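Local coordinates for putative ribose operon repressor (Burkholderia thailandensis, PDB 3EGC), which probably acts as a DNA-binding transcriptional repressor of the LacI family, with a sugar-binding domain resembling periplasmic binding proteins, at residues Q203-V207 and L208-Y212; T82-P85 and K86-I90; D175-I178 and K179-G183. All coordinates share one frame; numbering follows the deposited sequence.

Contact 1 of 3, residues Q203-V207 and L208-Y212; sequences QALNV and LGLRY
Leu205 and Leu210 meet where helix 195-208 ends, joined by a backbone hydrogen bond and by apolar packing. The polar part has two bonds. A regular helical one runs from Leu208 N to Ala204 O at 2.9 Å. Beyond it, Leu210 N reaches back five residues to Leu205 O at 2.7 Å, coming from above the carbonyl plane. This is the 6→1 bond characteristic of a Schellman motif, and Gly209, with its positive phi of 75°, supplies the reversal that makes it possible. The apolar part is centred on Leu205, whose two methyls split between partners. CD2 touches CB of Leu210 at 3.8 Å, the two side chains crossing at about a right angle. CD1 lies 3.8 Å from CB of Tyr212, at the edge of the ring and near its plane. A chi1 of 166°, which sets CG opposite the backbone N, carries the Tyr212 ring away from residues 203-207, and its OH is hydrogen-bonded to Pro232 O. The chain then runs on toward strand 217-221, with Leu205 also resting on Val216, while Ala204 and Val207 face helix 174-181.

Contact 2 of 3, residues T82-P85 and K86-I90; sequences TELP and KTFPI
Leu84 holds CG anti to its carbonyl carbon (chi1 -68°) and Phe88 holds CG anti to its backbone N (chi1 -170°), and these two settings bring an isobutyl group and an aromatic ring toward each other across the turn Pro85-Phe88. CD1 of Leu84 does the touching in both of its apolar contacts here. It meets the ring obliquely, 4.2 Å from CD1 of Phe88, and it packs more closely against Ile90, the two CD1 methyls lying 3.9 Å apart. The Leu84 and Ile90 side chains cross at about a right angle and meet through these methyls.

Pro85 is held on two fronts. Its carbonyl oxygen accepts the backbone N-H of Phe88, N to O 3.0 Å with an N-H...O angle of 156°, the donor standing well above the carbonyl plane. Its ring meanwhile presents CD to the CB of Phe88 at 4.1 Å, the two side chains meeting at a slant. The bond closes a type I beta turn with Pro85 first and Phe88 last. Lys86 and Thr87 fill the two central positions on the exposed surface, and the Lys86 side chain starts off away from residues 82-85 and bends near its end.

Outside the turn, Phe61 of helix 50-62 makes an edge-to-face stack with Phe88 and also touches Leu84 and Pro85, covering the apolar side. Pro89 packs on helix 241-257, and its backbone is hydrogen-bonded to Leu68. The turn is thus part of the return from helix 78-82 to strand 90-93, which lies parallel and next to strand 67-70: the helix-to-strand connection of a beta-alpha-beta crossover, the recurring unit of the periplasmic-binding-protein fold.

Contact 3 of 3, residues D175-I178 and K179-G183; sequences DGAI and KVLTG
Leu181 packs against the carbonyl oxygen of Ala177 in the final turn of the alpha-helix 174-181, part of the alpha/beta fold shared with periplasmic binding proteins. Its CG, anti to its own carbonyl carbon (chi1 -70°), sits 3.4 Å from Ala177 O, and CD1 reaches back to Ala177 CB at 4.4 Å, a loose apolar touch one turn apart. The two side chains therefore belong to the same flank of the helix, where Leu181 goes on to meet Val216 and Leu190.

Val180 lies one residue round, next to the Gly176 carbonyl. Its first torsion is nearly eclipsed, and the close approach of CG1 to Gly176 O that results makes the modelled placement of this methyl doubtful. The valine is buried, against Pro187 of a loop and Leu190 of strand 189-192. Lys179 takes another direction: its CB rests over Asp175 O, and the end of the side chain leads away from residues 175-178.

The backbone beneath keeps ordinary helical spacing, with Lys179 N bonded to Asp175 O at 2.9 Å and Leu181 N to Ala177 O at 2.8 Å. After this the pattern slackens. Thr182 N gives Ile178 O only a weak bond, bent to 128°. The threonine side chain adds to it: with a chi1 of 62°, its hydroxyl turns back between its backbone N and carbonyl carbon, and Thr182 OG1 donates to Ile178 O at 3.1 Å, so that one carbonyl oxygen receives two donors from a single residue.

In the fold
Contacts 1 and 3 are neighbours, their centres about 10 Å apart, because helices 174-181 and 195-208 pack against each other. Their interface is apolar: Ala204 CB meets Ala177 CB at 3.5 Å, Val207 CG1 meets Ile178 CD1 at 3.6 Å, and Leu208 CD2 meets Thr182 CG2 where both helices end. Contact 2 lies on the opposite side of the chain's centre, about 48 Å from contact 1 and about 43 Å from contact 3 between centres, and touches neither. This separation is consistent with the two-subdomain build of LacI-type sugar-binding domains, in which relatives hold their effector in the intervening cleft; all three contacts lie toward the periphery, their centres at least 22 Å from the chain's centre.

Contact 1 of 3, residues Q203-V207 and L208-Y212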
loop_
_atom_site.group_PDB
_atom_site.type_symbol
_atom_site.label_atom_id
_atom_site.label_comp_id
_atom_site.label_asym_id
_atom_site.label_seq_id
_atom_site.Cartn_x
_atom_site.Cartn_y
_atom_site.Cartn_z
ATOM N N GLN A 203 2.290 -18.739 2.338
ATOM C CA GLN A 203 2.903 -19.456 1.237
ATOM C C GLN A 203 3.526 -20.761 1.689
ATOM O O GLN A 203 3.328 -21.793 1.046
ATOM C CB GLN A 203 3.901 -18.597 0.465
ATOM C CG GLN A 203 3.198 -17.572 -0.422
ATOM C CD GLN A 203 4.014 -16.331 -0.685
ATOM O OE1 GLN A 203 3.509 -15.371 -1.306
ATOM N NE2 GLN A 203 5.270 -16.323 -0.223
ATOM N N ALA A 204 4.282 -20.716 2.784
ATOM C CA ALA A 204 4.884 -21.948 3.311
ATOM C C ALA A 204 3.822 -23.022 3.604
ATOM O O ALA A 204 3.992 -24.152 3.254
ATOM C CB ALA A 204 5.731 -21.677 4.551
ATOM N N LEU A 205 2.739 -22.641 4.272
ATOM C CA LEU A 205 1.716 -23.612 4.642
ATOM C C LEU A 205 1.367 -24.519 3.469
ATOM O O LEU A 205 1.545 -25.745 3.532
ATOM C CB LEU A 205 0.475 -22.953 5.220
ATOM C CG LEU A 205 0.714 -22.380 6.632
ATOM C CD1 LEU A 205 -0.532 -21.672 7.164
ATOM C CD2 LEU A 205 1.210 -23.445 7.610
ATOM N N ASN A 206 0.941 -23.920 2.373
ATOM C CA ASN A 206 0.568 -24.756 1.277
ATOM C C ASN A 206 1.664 -25.290 0.355
ATOM O O ASN A 206 1.424 -26.205 -0.414
ATOM C CB ASN A 206 -0.751 -24.299 0.610
ATOM C CG ASN A 206 -0.601 -23.134 -0.314
ATOM O OD1 ASN A 206 -1.456 -22.220 -0.308
ATOM N ND2 ASN A 206 0.402 -23.189 -1.189
ATOM N N VAL A 207 2.882 -24.785 0.502
ATOM C CA VAL A 207 4.035 -25.478 -0.019
ATOM C C VAL A 207 4.197 -26.818 0.751
ATOM O O VAL A 207 4.442 -27.859 0.175
ATOM C CB VAL A 207 5.316 -24.649 0.132
ATOM C CG1 VAL A 207 6.516 -25.543 0.056
ATOM C CG2 VAL A 207 5.402 -23.564 -0.933
ATOM N N LEU A 208 4.038 -26.772 2.068
ATOM C CA LEU A 208 4.145 -27.943 2.913
ATOM C C LEU A 208 2.858 -28.820 2.949
ATOM O O LEU A 208 2.869 -29.931 3.482
ATOM C CB LEU A 208 4.545 -27.507 4.305
ATOM C CG LEU A 208 5.978 -27.002 4.444
ATOM C CD1 LEU A 208 6.264 -26.627 5.874
ATOM C CD2 LEU A 208 7.007 -28.032 4.001
ATOM N N GLY A 209 1.768 -28.331 2.371
ATOM C CA GLY A 209 0.490 -29.032 2.455
ATOM C C GLY A 209 -0.172 -28.892 3.841
ATOM O O GLY A 209 -0.998 -29.713 4.242
ATOM N N LEU A 210 0.161 -27.827 4.572
ATOM C CA LEU A 210 -0.426 -27.648 5.895
ATOM C C LEU A 210 -1.639 -26.743 5.863
ATOM O O LEU A 210 -1.813 -25.981 4.956
ATOM C CB LEU A 210 0.604 -27.165 6.911
ATOM C CG LEU A 210 1.851 -28.049 7.131
ATOM C CD1 LEU A 210 2.832 -27.417 8.115
ATOM C CD2 LEU A 210 1.409 -29.399 7.650
ATOM N N ARG A 211 -2.503 -26.843 6.855
ATOM C CA ARG A 211 -3.731 -26.077 6.830
ATOM C C ARG A 211 -3.728 -24.952 7.850
ATOM O O ARG A 211 -3.614 -25.191 9.074
ATOM C CB ARG A 211 -4.944 -26.976 7.024
ATOM C CG ARG A 211 -5.143 -27.997 5.892
ATOM C CD ARG A 211 -5.967 -29.169 6.429
ATOM N NE ARG A 211 -5.383 -29.757 7.642
ATOM C CZ ARG A 211 -6.046 -30.581 8.454
ATOM N NH1 ARG A 211 -7.286 -30.916 8.168
ATOM N NH2 ARG A 211 -5.490 -31.051 9.569
ATOM N N TYR A 212 -3.810 -23.727 7.323
ATOM C CA TYR A 212 -4.001 -22.590 8.170
ATOM C C TYR A 212 -5.214 -22.942 9.006
ATOM O O TYR A 212 -6.221 -23.364 8.463
ATOM C CB TYR A 212 -4.265 -21.318 7.369
ATOM C CG TYR A 212 -4.788 -20.234 8.258
ATOM C CD1 TYR A 212 -6.155 -19.962 8.347
ATOM C CD2 TYR A 212 -3.929 -19.510 9.064
ATOM C CE1 TYR A 212 -6.650 -18.990 9.191
ATOM C CE2 TYR A 212 -4.411 -18.507 9.904
ATOM C CZ TYR A 212 -5.766 -18.257 9.979
ATOM O OH TYR A 212 -6.205 -17.262 10.836
#

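Contact 2 of 3, residues T82-P85 and K86-I90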
loop_
_atom_site.group_PDB
_atom_site.type_symbol
_atom_site.label_atom_id
_atom_site.label_comp_id
_atom_site.label_asym_id
_atom_site.label_seq_id
_atom_site.Cartn_x
_atom_site.Cartn_y
_atom_site.Cartn_z
ATOM N N THR A 82 27.977 12.311 10.816
ATOM C CA THR A 82 29.220 12.955 10.400
ATOM C C THR A 82 29.094 13.813 9.157
ATOM O O THR A 82 29.937 14.661 8.942
ATOM C CB THR A 82 30.368 11.961 10.199
ATOM O OG1 THR A 82 30.073 11.099 9.089
ATOM C CG2 THR A 82 30.582 11.136 11.483
ATOM N N GLU A 83 28.055 13.601 8.353
ATOM C CA GLU A 83 27.907 14.289 7.060
ATOM C C GLU A 83 26.836 15.339 7.088
ATOM O O GLU A 83 26.432 15.877 6.027
ATOM C CB GLU A 83 27.492 13.322 5.964
ATOM C CG GLU A 83 28.624 12.731 5.179
ATOM C CD GLU A 83 28.922 11.347 5.619
ATOM O OE1 GLU A 83 28.655 10.424 4.802
ATOM O OE2 GLU A 83 29.404 11.175 6.780
ATOM N N LEU A 84 26.338 15.637 8.275
ATOM C CA LEU A 84 25.279 16.615 8.371
ATOM C C LEU A 84 25.506 17.526 9.564
ATOM O O LEU A 84 26.089 17.124 10.574
ATOM C CB LEU A 84 23.905 15.935 8.485
ATOM C CG LEU A 84 23.387 15.166 7.263
ATOM C CD1 LEU A 84 22.219 14.275 7.664
ATOM C CD2 LEU A 84 22.963 16.134 6.182
ATOM N N PRO A 85 25.014 18.759 9.460
ATOM C CA PRO A 85 25.166 19.697 10.559
ATOM C C PRO A 85 24.346 19.196 11.679
ATOM O O PRO A 85 23.285 18.610 11.441
ATOM C CB PRO A 85 24.542 21.011 10.030
ATOM C CG PRO A 85 24.533 20.869 8.524
ATOM C CD PRO A 85 24.336 19.355 8.300
ATOM N N LYS A 86 24.839 19.432 12.895
ATOM C CA LYS A 86 24.160 19.000 14.096
ATOM C C LYS A 86 22.793 19.645 14.208
ATOM O O LYS A 86 21.937 19.205 14.969
ATOM C CB LYS A 86 24.988 19.386 15.322
ATOM C CG LYS A 86 24.625 18.611 16.544
ATOM C CD LYS A 86 25.299 19.210 17.744
ATOM C CE LYS A 86 24.318 20.088 18.536
ATOM N NZ LYS A 86 23.955 21.406 17.877
ATOM N N THR A 87 22.606 20.721 13.471
ATOM C CA THR A 87 21.401 21.483 13.647
ATOM C C THR A 87 20.353 20.994 12.668
ATOM O O THR A 87 19.214 21.416 12.736
ATOM C CB THR A 87 21.635 23.022 13.436
ATOM O OG1 THR A 87 22.005 23.310 12.077
ATOM C CG2 THR A 87 22.689 23.514 14.362
ATOM N N PHE A 88 20.750 20.144 11.733
ATOM C CA PHE A 88 19.783 19.589 10.807
ATOM C C PHE A 88 18.895 18.533 11.504
ATOM O O PHE A 88 19.386 17.491 11.872
ATOM C CB PHE A 88 20.476 19.026 9.597
ATOM C CG PHE A 88 19.532 18.640 8.478
ATOM C CD1 PHE A 88 19.310 17.307 8.180
ATOM C CD2 PHE A 88 18.874 19.606 7.748
ATOM C CE1 PHE A 88 18.487 16.949 7.191
ATOM C CE2 PHE A 88 18.006 19.252 6.725
ATOM C CZ PHE A 88 17.806 17.915 6.450
ATOM N N PRO A 89 17.601 18.837 11.695
ATOM C CA PRO A 89 16.640 17.973 12.396
ATOM C C PRO A 89 16.264 16.727 11.611
ATOM O O PRO A 89 15.945 16.803 10.404
ATOM C CB PRO A 89 15.381 18.888 12.619
ATOM C CG PRO A 89 15.536 19.980 11.634
ATOM C CD PRO A 89 16.975 20.048 11.147
ATOM N N ILE A 90 16.286 15.602 12.313
ATOM C CA ILE A 90 15.918 14.322 11.737
ATOM C C ILE A 90 15.009 13.548 12.672
ATOM O O ILE A 90 15.360 13.318 13.800
ATOM C CB ILE A 90 17.161 13.442 11.445
ATOM C CG1 ILE A 90 18.114 14.161 10.440
ATOM C CG2 ILE A 90 16.729 12.006 10.969
ATOM C CD1 ILE A 90 19.389 13.470 10.258
#

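Contact 3 of 3, residues D175-I178 and K179-G183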
loop_
_atom_site.group_PDB
_atom_site.type_symbol
_atom_site.label_atom_id
_atom_site.label_comp_id
_atom_site.label_asym_id
_atom_site.label_seq_id
_atom_site.Cartn_x
_atom_site.Cartn_y
_atom_site.Cartn_z
ATOM N N ASP A 175 10.801 -19.075 3.331
ATOM C CA ASP A 175 11.825 -20.094 3.598
ATOM C C ASP A 175 11.969 -20.334 5.091
ATOM O O ASP A 175 12.083 -21.440 5.539
ATOM C CB ASP A 175 13.176 -19.737 2.945
ATOM C CG ASP A 175 13.103 -19.699 1.406
ATOM O OD1 ASP A 175 14.035 -19.134 0.807
ATOM O OD2 ASP A 175 12.147 -20.206 0.765
ATOM N N GLY A 176 11.994 -19.277 5.864
ATOM C CA GLY A 176 12.061 -19.402 7.296
ATOM C C GLY A 176 10.855 -20.186 7.820
ATOM O O GLY A 176 11.002 -21.048 8.682
ATOM N N ALA A 177 9.649 -19.866 7.320
ATOM C CA ALA A 177 8.487 -20.591 7.771
ATOM C C ALA A 177 8.600 -22.077 7.385
ATOM O O ALA A 177 8.407 -22.972 8.209
ATOM C CB ALA A 177 7.229 -19.997 7.241
ATOM N N ILE A 178 8.925 -22.322 6.122
ATOM C CA ILE A 178 9.097 -23.667 5.618
ATOM C C ILE A 178 10.079 -24.461 6.536
ATOM O O ILE A 178 9.837 -25.641 6.911
ATOM C CB ILE A 178 9.591 -23.662 4.156
ATOM C CG1 ILE A 178 8.461 -23.313 3.211
ATOM C CG2 ILE A 178 10.199 -25.014 3.801
ATOM C CD1 ILE A 178 8.798 -23.281 1.704
ATOM N N LYS A 179 11.171 -23.799 6.902
ATOM C CA LYS A 179 12.115 -24.377 7.831
ATOM C C LYS A 179 11.613 -24.655 9.246
ATOM O O LYS A 179 11.807 -25.751 9.785
ATOM C CB LYS A 179 13.414 -23.573 7.875
ATOM C CG LYS A 179 14.478 -24.178 8.810
ATOM C CD LYS A 179 15.742 -23.385 8.742
ATOM C CE LYS A 179 16.963 -24.298 9.022
ATOM N NZ LYS A 179 17.147 -24.551 10.498
ATOM N N VAL A 180 10.996 -23.693 9.900
ATOM C CA VAL A 180 10.500 -24.023 11.225
ATOM C C VAL A 180 9.316 -25.002 11.227
ATOM O O VAL A 180 9.158 -25.749 12.138
ATOM C CB VAL A 180 10.330 -22.802 12.177
ATOM C CG1 VAL A 180 10.925 -21.542 11.581
ATOM C CG2 VAL A 180 8.883 -22.655 12.661
ATOM N N LEU A 181 8.532 -25.018 10.173
ATOM C CA LEU A 181 7.364 -25.868 10.119
ATOM C C LEU A 181 7.647 -27.314 9.665
ATOM O O LEU A 181 6.777 -28.162 9.759
ATOM C CB LEU A 181 6.274 -25.223 9.258
ATOM C CG LEU A 181 5.575 -23.979 9.819
ATOM C CD1 LEU A 181 4.792 -23.341 8.723
ATOM C CD2 LEU A 181 4.661 -24.320 10.971
ATOM N N THR A 182 8.856 -27.588 9.162
ATOM C CA THR A 182 9.235 -28.974 8.876
ATOM C C THR A 182 10.146 -29.555 9.939
ATOM O O THR A 182 10.768 -30.564 9.695
ATOM C CB THR A 182 9.943 -29.156 7.518
ATOM O OG1 THR A 182 11.161 -28.412 7.494
ATOM C CG2 THR A 182 9.044 -28.719 6.359
ATOM N N GLY A 183 10.236 -28.920 11.104
ATOM C CA GLY A 183 10.975 -29.475 12.237
ATOM C C GLY A 183 10.330 -30.709 12.881
ATOM O O GLY A 183 9.145 -31.012 12.657
#